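Long-range contact in oxysterol-binding protein homolog 3 (Saccharomyces cerevisiae, PDB 4IC4), which carries lipids between membranes in a hydrophobic pocket of its OSBP-related domain, in transport coupled to phosphoinositides, and helps maintain sterol distribution in the cell: residues 314-325 / 388-397. Residues are numbered along the deposited sequence; the frame is centred on the assembly and turned at random.
Sequences GNLPPTDSRLRP and HDWSDISQLW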
loop_
_atom_site.group_PDB
_atom_site.type_symbol
_atom_site.label_atom_id
_atom_site.label_comp_id
_atom_site.label_asym_id
_atom_site.label_seq_id
_atom_site.Cartn_x
_atom_site.Cartn_y
_atom_site.Cartn_z
ATOM N N GLY A 314 -4.446 17.731 15.859
ATOM C CA GLY A 314 -4.990 17.558 17.195
ATOM C C GLY A 314 -5.932 16.385 17.376
ATOM O O GLY A 314 -6.472 16.188 18.463
ATOM N N ASN A 315 -6.110 15.591 16.324
ATOM C CA ASN A 315 -7.025 14.449 16.358
ATOM C C ASN A 315 -6.346 13.086 16.322
ATOM O O ASN A 315 -7.003 12.063 16.500
ATOM C CB ASN A 315 -7.981 14.520 15.165
ATOM C CG ASN A 315 -8.805 15.788 15.149
ATOM O OD1 ASN A 315 -9.086 16.349 14.087
ATOM N ND2 ASN A 315 -9.209 16.243 16.325
ATOM N N LEU A 316 -5.044 13.067 16.083
ATOM C CA LEU A 316 -4.330 11.801 15.983
ATOM C C LEU A 316 -3.890 11.175 17.293
ATOM O O LEU A 316 -3.633 11.870 18.276
ATOM C CB LEU A 316 -3.077 11.977 15.122
ATOM C CG LEU A 316 -3.216 12.492 13.690
ATOM C CD1 LEU A 316 -1.824 12.754 13.127
ATOM C CD2 LEU A 316 -3.974 11.473 12.838
ATOM N N PRO A 317 -3.825 9.837 17.330
ATOM C CA PRO A 317 -3.382 9.129 18.530
ATOM C C PRO A 317 -1.857 9.292 18.482
ATOM O O PRO A 317 -1.305 9.674 17.452
ATOM C CB PRO A 317 -3.819 7.694 18.261
ATOM C CG PRO A 317 -3.667 7.587 16.773
ATOM C CD PRO A 317 -4.272 8.890 16.294
ATOM N N PRO A 318 -1.159 9.001 19.583
ATOM C CA PRO A 318 0.301 9.142 19.610
ATOM C C PRO A 318 1.054 8.260 18.618
ATOM O O PRO A 318 2.235 8.483 18.353
ATOM C CB PRO A 318 0.657 8.766 21.048
ATOM C CG PRO A 318 -0.571 9.138 21.815
ATOM C CD PRO A 318 -1.685 8.676 20.918
ATOM N N THR A 319 0.351 7.285 18.055
ATOM C CA THR A 319 0.942 6.287 17.170
ATOM C C THR A 319 0.912 6.480 15.652
ATOM O O THR A 319 1.457 5.648 14.925
ATOM C CB THR A 319 0.283 4.923 17.454
ATOM O OG1 THR A 319 -1.132 5.049 17.266
ATOM C CG2 THR A 319 0.547 4.472 18.894
ATOM N N ASP A 320 0.291 7.546 15.158
ATOM C CA ASP A 320 0.201 7.727 13.709
ATOM C C ASP A 320 1.556 7.921 13.030
ATOM O O ASP A 320 2.447 8.585 13.570
ATOM C CB ASP A 320 -0.709 8.914 13.390
ATOM C CG ASP A 320 -1.175 8.923 11.943
ATOM O OD1 ASP A 320 -2.155 8.219 11.617
ATOM O OD2 ASP A 320 -0.559 9.637 11.125
ATOM N N SER A 321 1.712 7.347 11.839
ATOM C CA SER A 321 2.965 7.472 11.093
ATOM C C SER A 321 3.359 8.931 10.858
ATOM O O SER A 321 4.544 9.242 10.736
ATOM C CB SER A 321 2.860 6.766 9.739
ATOM O OG SER A 321 2.683 5.368 9.889
ATOM N N ARG A 322 2.376 9.821 10.785
ATOM C CA ARG A 322 2.669 11.239 10.565
ATOM C C ARG A 322 3.414 11.856 11.743
ATOM O O ARG A 322 3.969 12.948 11.621
ATOM C CB ARG A 322 1.384 12.035 10.350
ATOM C CG ARG A 322 0.574 11.644 9.128
ATOM C CD ARG A 322 -0.656 12.524 9.029
ATOM N NE ARG A 322 -1.537 12.146 7.927
ATOM C CZ ARG A 322 -2.380 11.121 7.953
ATOM N NH1 ARG A 322 -2.469 10.349 9.030
ATOM N NH2 ARG A 322 -3.153 10.874 6.902
ATOM N N LEU A 323 3.422 11.164 12.879
ATOM C CA LEU A 323 4.087 11.683 14.064
ATOM C C LEU A 323 5.484 11.104 14.277
ATOM O O LEU A 323 6.167 11.456 15.241
ATOM C CB LEU A 323 3.208 11.445 15.299
ATOM C CG LEU A 323 1.809 12.070 15.207
ATOM C CD1 LEU A 323 1.028 11.799 16.488
ATOM C CD2 LEU A 323 1.925 13.569 14.949
ATOM N N ARG A 324 5.920 10.222 13.381
ATOM C CA ARG A 324 7.253 9.639 13.516
ATOM C C ARG A 324 8.326 10.675 13.219
ATOM O O ARG A 324 8.339 11.295 12.152
ATOM C CB ARG A 324 7.419 8.425 12.599
ATOM C CG ARG A 324 6.814 7.178 13.208
ATOM C CD ARG A 324 7.167 5.915 12.465
ATOM N NE ARG A 324 8.604 5.681 12.341
ATOM C CZ ARG A 324 9.120 4.498 12.025
ATOM N NH1 ARG A 324 8.313 3.464 11.822
ATOM N NH2 ARG A 324 10.428 4.345 11.879
ATOM N N PRO A 325 9.254 10.866 14.163
ATOM C CA PRO A 325 10.331 11.844 13.997
ATOM C C PRO A 325 11.383 11.518 12.953
ATOM O O PRO A 325 11.929 12.427 12.320
ATOM C CB PRO A 325 10.920 11.951 15.402
ATOM C CG PRO A 325 10.719 10.588 15.950
ATOM C CD PRO A 325 9.310 10.244 15.497
ATOM N N HIS A 388 -11.083 12.280 21.312
ATOM C CA HIS A 388 -9.661 12.288 21.658
ATOM C C HIS A 388 -9.392 11.295 22.795
ATOM O O HIS A 388 -8.590 11.567 23.687
ATOM C CB HIS A 388 -9.216 13.688 22.109
ATOM C CG HIS A 388 -9.580 14.787 21.157
ATOM N ND1 HIS A 388 -9.094 14.850 19.868
ATOM C CD2 HIS A 388 -10.363 15.880 21.317
ATOM C CE1 HIS A 388 -9.560 15.936 19.277
ATOM N NE2 HIS A 388 -10.331 16.580 20.135
ATOM N N ASP A 389 -10.066 10.148 22.758
ATOM C CA ASP A 389 -9.916 9.127 23.795
ATOM C C ASP A 389 -8.681 8.261 23.568
ATOM O O ASP A 389 -8.780 7.115 23.115
ATOM C CB ASP A 389 -11.186 8.265 23.845
ATOM C CG ASP A 389 -11.126 7.182 24.908
ATOM O OD1 ASP A 389 -10.426 7.374 25.923
ATOM O OD2 ASP A 389 -11.799 6.144 24.733
ATOM N N TRP A 390 -7.517 8.820 23.898
ATOM C CA TRP A 390 -6.244 8.122 23.716
ATOM C C TRP A 390 -5.402 8.023 24.990
ATOM O O TRP A 390 -4.211 7.734 24.914
ATOM C CB TRP A 390 -5.390 8.837 22.664
ATOM C CG TRP A 390 -6.102 9.315 21.432
ATOM C CD1 TRP A 390 -6.247 10.613 21.029
ATOM C CD2 TRP A 390 -6.668 8.508 20.388
ATOM N NE1 TRP A 390 -6.853 10.666 19.800
ATOM C CE2 TRP A 390 -7.123 9.390 19.380
ATOM C CE3 TRP A 390 -6.829 7.128 20.201
ATOM C CZ2 TRP A 390 -7.728 8.937 18.200
ATOM C CZ3 TRP A 390 -7.431 6.674 19.026
ATOM C CH2 TRP A 390 -7.873 7.581 18.039
ATOM N N SER A 391 -6.003 8.261 26.151
ATOM C CA SER A 391 -5.259 8.218 27.412
ATOM C C SER A 391 -4.553 6.901 27.727
ATOM O O SER A 391 -3.569 6.885 28.466
ATOM C CB SER A 391 -6.184 8.585 28.576
ATOM O OG SER A 391 -6.650 9.916 28.443
ATOM N N ASP A 392 -5.052 5.803 27.170
ATOM C CA ASP A 392 -4.470 4.487 27.410
ATOM C C ASP A 392 -3.498 4.061 26.313
ATOM O O ASP A 392 -3.028 2.923 26.292
ATOM C CB ASP A 392 -5.587 3.448 27.547
ATOM C CG ASP A 392 -6.458 3.358 26.307
ATOM O OD1 ASP A 392 -6.767 4.414 25.713
ATOM O OD2 ASP A 392 -6.844 2.232 25.932
ATOM N N ILE A 393 -3.204 4.980 25.401
ATOM C CA ILE A 393 -2.285 4.710 24.302
ATOM C C ILE A 393 -0.900 5.227 24.675
ATOM O O ILE A 393 -0.712 6.426 24.895
ATOM C CB ILE A 393 -2.748 5.412 23.010
ATOM C CG1 ILE A 393 -4.178 4.984 22.665
ATOM C CG2 ILE A 393 -1.785 5.100 21.873
ATOM C CD1 ILE A 393 -4.366 3.493 22.454
ATOM N N SER A 394 0.069 4.322 24.748
ATOM C CA SER A 394 1.428 4.703 25.110
ATOM C C SER A 394 2.182 5.363 23.966
ATOM O O SER A 394 1.803 5.242 22.799
ATOM C CB SER A 394 2.210 3.476 25.570
ATOM O OG SER A 394 2.384 2.566 24.498
ATOM N N GLN A 395 3.248 6.068 24.317
ATOM C CA GLN A 395 4.096 6.732 23.339
ATOM C C GLN A 395 5.165 5.731 22.906
ATOM O O GLN A 395 5.941 5.245 23.730
ATOM C CB GLN A 395 4.759 7.963 23.962
ATOM C CG GLN A 395 3.776 9.037 24.393
ATOM C CD GLN A 395 3.207 9.818 23.226
ATOM O OE1 GLN A 395 2.195 10.504 23.363
ATOM N NE2 GLN A 395 3.861 9.728 22.072
ATOM N N LEU A 396 5.204 5.414 21.617
ATOM C CA LEU A 396 6.187 4.463 21.108
ATOM C C LEU A 396 7.570 5.108 21.008
ATOM O O LEU A 396 8.584 4.415 20.945
ATOM C CB LEU A 396 5.745 3.939 19.740
ATOM C CG LEU A 396 4.384 3.231 19.716
ATOM C CD1 LEU A 396 4.008 2.887 18.282
ATOM C CD2 LEU A 396 4.440 1.971 20.576
ATOM N N TRP A 397 7.605 6.437 21.001
ATOM C CA TRP A 397 8.862 7.179 20.927
ATOM C C TRP A 397 8.721 8.503 21.668
ATOM O O TRP A 397 7.627 8.860 22.106
ATOM C CB TRP A 397 9.248 7.441 19.468
ATOM C CG TRP A 397 8.214 8.201 18.702
ATOM C CD1 TRP A 397 7.983 9.552 18.741
ATOM C CD2 TRP A 397 7.216 7.651 17.837
ATOM N NE1 TRP A 397 6.901 9.870 17.957
ATOM C CE2 TRP A 397 6.409 8.724 17.392
ATOM C CE3 TRP A 397 6.920 6.354 17.397
ATOM C CZ2 TRP A 397 5.326 8.536 16.528
ATOM C CZ3 TRP A 397 5.843 6.169 16.537
ATOM C CH2 TRP A 397 5.059 7.256 16.113
ATOM O OXT TRP A 397 9.754 9.193 21.791
HETATM O O HOH W 1 -5.829 13.600 19.487
HETATM O O HOH W 2 -9.006 12.559 18.380
HETATM O O HOH W 3 4.361 7.224 19.622
#
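The C-terminal tail of the chain, 388-397, lies along the loop 314-325 between helices 300-305 and 325-331, and its two tryptophans take CH-pi contacts from that loop, Trp-390 from Pro-317 and Trp-397 from Arg-324 and Pro-325. Pro-317 CB sits over one face of the Trp-390 six-membered ring, 3.6 Å from its centroid and 11° off the normal. The indole N-H points to water: NE1 of Trp-390 donates to one that also bonds Asn-315 O at 2.8 Å and His-388 ND1 at 2.7 Å, and more weakly to another shared by Gly-314 O and Leu-316 O. Replacing Trp-390 by alanine is likely to leave Pro-317 CB without its aromatic face and both waters without their indole donor. Midway, in the type I turn 317-320, Pro-318 faces the tail: its CD lies 3.7 Å from Ile-393 CG2, which also meets the methyl of Thr-319, while that threonine's OG1 bonds Thr-127. A third water joins Pro-318 O to Leu-396 N and rests over the centre of one face of Trp-397. On the opposite face Pro-325 CD stands 3.6 Å from the five-membered centroid, and Arg-324 CG 3.8 Å from the six-membered one; Trp-397 CG lies between the backbone N and the carbonyl carbon (chi1 58°), which turns the indole toward Arg-324, the N-cap, and Pro-325. The Trp-397 side chain also touches Leu-345 of helix 335-354 and lies about 5 Å from the side chain of Leu-348, a phosphoinositide-binding residue of that helix.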